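Local coordinates for protein putative mandelate racemase/muconate lactonizing enzyme (Bordetella bronchiseptica, PDB 3DDM) that is a putative member of the mandelate racemase/muconate lactonizing enzyme family, pairing an enolase-like N-terminal domain with a C-terminal barrel domain of TIM-barrel type, at residues D182-R193 / R214-A225. The protein carries 1 engineered substitution. Sequence-based numbering, arbitrary orientation.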
loop_
_atom_site.group_PDB
_atom_site.type_symbol
_atom_site.label_atom_id
_atom_site.label_comp_id
_atom_site.label_asym_id
_atom_site.label_seq_id
_atom_site.Cartn_x
_atom_site.Cartn_y
_atom_site.Cartn_z
ATOM N N ASP A 182 11.235 22.814 16.993
ATOM C CA ASP A 182 12.348 23.571 16.426
ATOM C C ASP A 182 13.447 24.018 17.388
ATOM O O ASP A 182 14.623 23.736 17.171
ATOM C CB ASP A 182 11.810 24.806 15.705
ATOM C CG ASP A 182 11.178 24.475 14.372
ATOM O OD1 ASP A 182 10.303 23.581 14.325
ATOM O OD2 ASP A 182 11.559 25.117 13.371
ATOM N N ALA A 183 13.065 24.730 18.441
ATOM C CA ALA A 183 14.034 25.245 19.401
ATOM C C ALA A 183 14.765 24.170 20.186
ATOM O O ALA A 183 15.980 24.255 20.387
ATOM C CB ALA A 183 13.344 26.201 20.359
ATOM N N ARG A 184 14.015 23.169 20.634
ATOM C CA ARG A 184 14.577 22.077 21.412
ATOM C C ARG A 184 15.561 21.288 20.556
ATOM O O ARG A 184 16.630 20.901 21.028
ATOM C CB ARG A 184 13.460 21.152 21.908
ATOM C CG ARG A 184 13.796 20.390 23.173
ATOM C CD ARG A 184 12.774 19.298 23.458
ATOM N NE ARG A 184 12.887 18.796 24.825
ATOM C CZ ARG A 184 13.989 18.257 25.348
ATOM N NH1 ARG A 184 15.096 18.134 24.621
ATOM N NH2 ARG A 184 13.992 17.859 26.614
ATOM N N ASP A 185 15.200 21.063 19.295
ATOM C CA ASP A 185 16.050 20.314 18.377
ATOM C C ASP A 185 17.418 20.947 18.157
ATOM O O ASP A 185 18.430 20.256 18.165
ATOM C CB ASP A 185 15.352 20.125 17.026
ATOM C CG ASP A 185 14.231 19.095 17.077
ATOM O OD1 ASP A 185 14.298 18.165 17.913
ATOM O OD2 ASP A 185 13.291 19.205 16.261
ATOM N N VAL A 186 17.458 22.256 17.949
ATOM C CA VAL A 186 18.737 22.922 17.742
ATOM C C VAL A 186 19.511 22.934 19.047
ATOM O O VAL A 186 20.735 23.020 19.044
ATOM C CB VAL A 186 18.570 24.380 17.247
ATOM C CG1 VAL A 186 17.909 24.396 15.874
ATOM C CG2 VAL A 186 17.752 25.179 18.250
ATOM N N ARG A 187 18.798 22.855 20.166
ATOM C CA ARG A 187 19.459 22.834 21.464
ATOM C C ARG A 187 20.147 21.482 21.595
ATOM O O ARG A 187 21.339 21.408 21.909
ATOM C CB ARG A 187 18.449 23.009 22.605
ATOM C CG ARG A 187 18.731 24.213 23.502
ATOM C CD ARG A 187 18.044 24.073 24.855
ATOM N NE ARG A 187 16.612 23.795 24.738
ATOM C CZ ARG A 187 15.717 24.638 24.226
ATOM N NH1 ARG A 187 16.096 25.829 23.775
ATOM N NH2 ARG A 187 14.440 24.285 24.167
ATOM N N ASN A 188 19.382 20.417 21.344
ATOM C CA ASN A 188 19.891 19.052 21.412
ATOM C C ASN A 188 21.075 18.887 20.476
ATOM O O ASN A 188 22.141 18.432 20.883
ATOM C CB ASN A 188 18.812 18.043 21.011
ATOM C CG ASN A 188 17.701 17.934 22.035
ATOM O OD1 ASN A 188 17.867 18.324 23.196
ATOM N ND2 ASN A 188 16.559 17.380 21.615
ATOM N N ALA A 189 20.875 19.260 19.217
ATOM C CA ALA A 189 21.917 19.151 18.207
ATOM C C ALA A 189 23.235 19.744 18.679
ATOM O O ALA A 189 24.262 19.076 18.661
ATOM C CB ALA A 189 21.470 19.834 16.918
ATOM N N LEU A 190 23.195 21.000 19.109
ATOM C CA LEU A 190 24.392 21.689 19.567
ATOM C C LEU A 190 24.925 21.137 20.887
ATOM O O LEU A 190 26.137 21.021 21.075
ATOM C CB LEU A 190 24.118 23.193 19.698
ATOM C CG LEU A 190 23.611 23.908 18.436
ATOM C CD1 LEU A 190 23.438 25.380 18.736
ATOM C CD2 LEU A 190 24.580 23.718 17.276
ATOM N N HIS A 191 24.023 20.795 21.801
ATOM C CA HIS A 191 24.438 20.260 23.091
ATOM C C HIS A 191 25.231 18.956 22.902
ATOM O O HIS A 191 26.344 18.805 23.417
ATOM C CB HIS A 191 23.210 20.024 23.976
ATOM C CG HIS A 191 23.545 19.600 25.372
ATOM N ND1 HIS A 191 24.245 20.405 26.246
ATOM C CD2 HIS A 191 23.306 18.442 26.035
ATOM C CE1 HIS A 191 24.425 19.762 27.386
ATOM N NE2 HIS A 191 23.866 18.568 27.285
ATOM N N VAL A 192 24.659 18.021 22.151
ATOM C CA VAL A 192 25.315 16.749 21.891
ATOM C C VAL A 192 26.639 16.937 21.155
ATOM O O VAL A 192 27.546 16.121 21.296
ATOM C CB VAL A 192 24.409 15.821 21.060
ATOM C CG1 VAL A 192 25.119 14.510 20.772
ATOM C CG2 VAL A 192 23.112 15.570 21.802
ATOM N N ARG A 193 26.753 17.998 20.362
ATOM C CA ARG A 193 27.995 18.245 19.638
ATOM C C ARG A 193 29.077 18.644 20.629
ATOM O O ARG A 193 30.226 18.220 20.511
ATOM C CB ARG A 193 27.816 19.350 18.596
ATOM C CG ARG A 193 29.133 19.856 18.003
ATOM C CD ARG A 193 30.019 18.718 17.514
ATOM N NE ARG A 193 29.520 18.107 16.287
ATOM C CZ ARG A 193 29.908 16.917 15.839
ATOM N NH1 ARG A 193 30.797 16.212 16.526
ATOM N NH2 ARG A 193 29.416 16.432 14.706
ATOM N N ARG A 214 10.612 25.382 6.305
ATOM C CA ARG A 214 11.072 25.016 7.642
ATOM C C ARG A 214 12.410 24.278 7.565
ATOM O O ARG A 214 13.296 24.489 8.393
ATOM C CB ARG A 214 10.029 24.138 8.328
ATOM C CG ARG A 214 10.218 23.927 9.822
ATOM C CD ARG A 214 8.999 23.180 10.357
ATOM N NE ARG A 214 9.142 22.694 11.727
ATOM C CZ ARG A 214 8.194 22.019 12.373
ATOM N NH1 ARG A 214 7.038 21.753 11.771
ATOM N NH2 ARG A 214 8.395 21.607 13.620
ATOM N N ALA A 215 12.551 23.412 6.567
ATOM C CA ALA A 215 13.779 22.655 6.389
ATOM C C ALA A 215 14.933 23.607 6.116
ATOM O O ALA A 215 16.016 23.452 6.673
ATOM C CB ALA A 215 13.627 21.680 5.242
ATOM N N ARG A 216 14.699 24.588 5.248
ATOM C CA ARG A 216 15.724 25.575 4.915
ATOM C C ARG A 216 16.150 26.254 6.210
ATOM O O ARG A 216 17.337 26.336 6.527
ATOM C CB ARG A 216 15.178 26.639 3.956
ATOM C CG ARG A 216 15.017 26.210 2.509
ATOM C CD ARG A 216 14.507 27.385 1.654
ATOM N NE ARG A 216 15.406 28.542 1.709
ATOM C CZ ARG A 216 16.368 28.803 0.827
ATOM N NH1 ARG A 216 16.573 27.997 -0.208
ATOM N NH2 ARG A 216 17.144 29.865 0.988
ATOM N N GLN A 217 15.156 26.732 6.950
ATOM C CA GLN A 217 15.382 27.407 8.221
ATOM C C GLN A 217 16.161 26.531 9.201
ATOM O O GLN A 217 17.183 26.956 9.738
ATOM C CB GLN A 217 14.044 27.792 8.840
ATOM C CG GLN A 217 14.155 28.459 10.179
ATOM C CD GLN A 217 12.850 28.399 10.947
ATOM O OE1 GLN A 217 11.832 28.956 10.518
ATOM N NE2 GLN A 217 12.869 27.708 12.087
ATOM N N MET A 218 15.682 25.309 9.435
ATOM C CA MET A 218 16.353 24.405 10.366
ATOM C C MET A 218 17.726 23.946 9.882
ATOM O O MET A 218 18.676 23.906 10.662
ATOM C CB MET A 218 15.478 23.185 10.655
ATOM C CG MET A 218 14.295 23.456 11.561
ATOM S SD MET A 218 14.734 24.083 13.197
ATOM C CE MET A 218 15.581 22.651 13.896
ATOM N N ALA A 219 17.842 23.600 8.603
ATOM C CA ALA A 219 19.126 23.150 8.076
ATOM C C ALA A 219 20.190 24.210 8.337
ATOM O O ALA A 219 21.371 23.903 8.469
ATOM C CB ALA A 219 19.015 22.874 6.594
ATOM N N GLN A 220 19.753 25.464 8.417
ATOM C CA GLN A 220 20.642 26.596 8.668
ATOM C C GLN A 220 21.047 26.641 10.144
ATOM O O GLN A 220 22.232 26.731 10.473
ATOM C CB GLN A 220 19.933 27.903 8.304
ATOM C CG GLN A 220 20.700 28.814 7.357
ATOM C CD GLN A 220 20.650 28.344 5.913
ATOM O OE1 GLN A 220 19.574 28.261 5.306
ATOM N NE2 GLN A 220 21.816 28.042 5.350
ATOM N N ARG A 221 20.046 26.585 11.020
ATOM C CA ARG A 221 20.245 26.612 12.463
ATOM C C ARG A 221 21.014 25.392 12.982
ATOM O O ARG A 221 21.597 25.440 14.064
ATOM C CB ARG A 221 18.889 26.708 13.166
ATOM C CG ARG A 221 18.105 27.957 12.784
ATOM C CD ARG A 221 16.653 27.908 13.245
ATOM N NE ARG A 221 16.512 27.938 14.698
ATOM C CZ ARG A 221 15.339 27.936 15.325
ATOM N NH1 ARG A 221 14.216 27.906 14.618
ATOM N NH2 ARG A 221 15.285 27.966 16.653
ATOM N N LEU A 222 21.013 24.301 12.221
ATOM C CA LEU A 222 21.730 23.098 12.630
ATOM C C LEU A 222 23.192 23.173 12.205
ATOM O O LEU A 222 24.049 22.529 12.805
ATOM C CB LEU A 222 21.098 21.842 12.016
ATOM C CG LEU A 222 19.738 21.376 12.542
ATOM C CD1 LEU A 222 19.273 20.192 11.721
ATOM C CD2 LEU A 222 19.837 21.001 14.009
ATOM N N GLY A 223 23.465 23.961 11.167
ATOM C CA GLY A 223 24.818 24.110 10.653
ATOM C C GLY A 223 25.935 23.992 11.674
ATOM O O GLY A 223 26.851 23.196 11.490
ATOM N N PRO A 224 25.898 24.779 12.762
ATOM C CA PRO A 224 26.929 24.740 13.806
ATOM C C PRO A 224 27.164 23.386 14.488
ATOM O O PRO A 224 28.195 23.190 15.139
ATOM C CB PRO A 224 26.469 25.821 14.785
ATOM C CG PRO A 224 25.001 25.897 14.558
ATOM C CD PRO A 224 24.900 25.815 13.066
ATOM N N ALA A 225 26.221 22.457 14.344
ATOM C CA ALA A 225 26.368 21.137 14.942
ATOM C C ALA A 225 27.310 20.289 14.092
ATOM O O ALA A 225 27.739 19.214 14.509
ATOM C CB ALA A 225 25.022 20.459 15.056
#
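Val186 and Ala189 of 182-193 pack against Met218 and Leu222 of 214-225, joining two successive outer helices of the TIM-barrel-type domain; strand 202-205 lies between them in the chain. The two run roughly parallel: the axes of the segments 182-193 and 214-222 are inclined by 28° and approach to 10.1 Å. The tight part is apolar at its centre. Met218 CE comes to 3.5 Å from Val186 CG1, the two side chains meeting at about a right angle, while Leu222 CD2 reaches Ala189 CB at 3.5 Å. The same Val186 methyl also touches Arg221 CB.

Asp182 forms a closely fitted polar end, a knob among Arg214, Gln217, Met218 and Arg221. Its OD1 takes the salt bridge from Arg214 NH2 at 2.8 Å and a weak bond from NE; the extended Arg214 chain carries the guanidinium to the carboxylate, and the two planes lie 24° apart. Asp182 OD2 stands 4.0 Å from Arg221 NH1, well out of that guanidinium plane, so the attraction is probably one of charge alone.

The looser, solvent side holds the exposed Gln217 and Pro224 and the partly exposed Arg221; toward this edge Leu190 CD2 packs against Pro224 CG and Ala225 CB.

At the other end, Arg193 bends at chi2 and chi3 to reach the 3-10 segment 224-225, while its NH1 bonds Thr200 O. Arg193 NE donates to Ala225 O at 2.7 Å, nearly straight at 166°, and that oxygen lies in the guanidinium plane, although the nitrogen sits above the plane of the carbonyl.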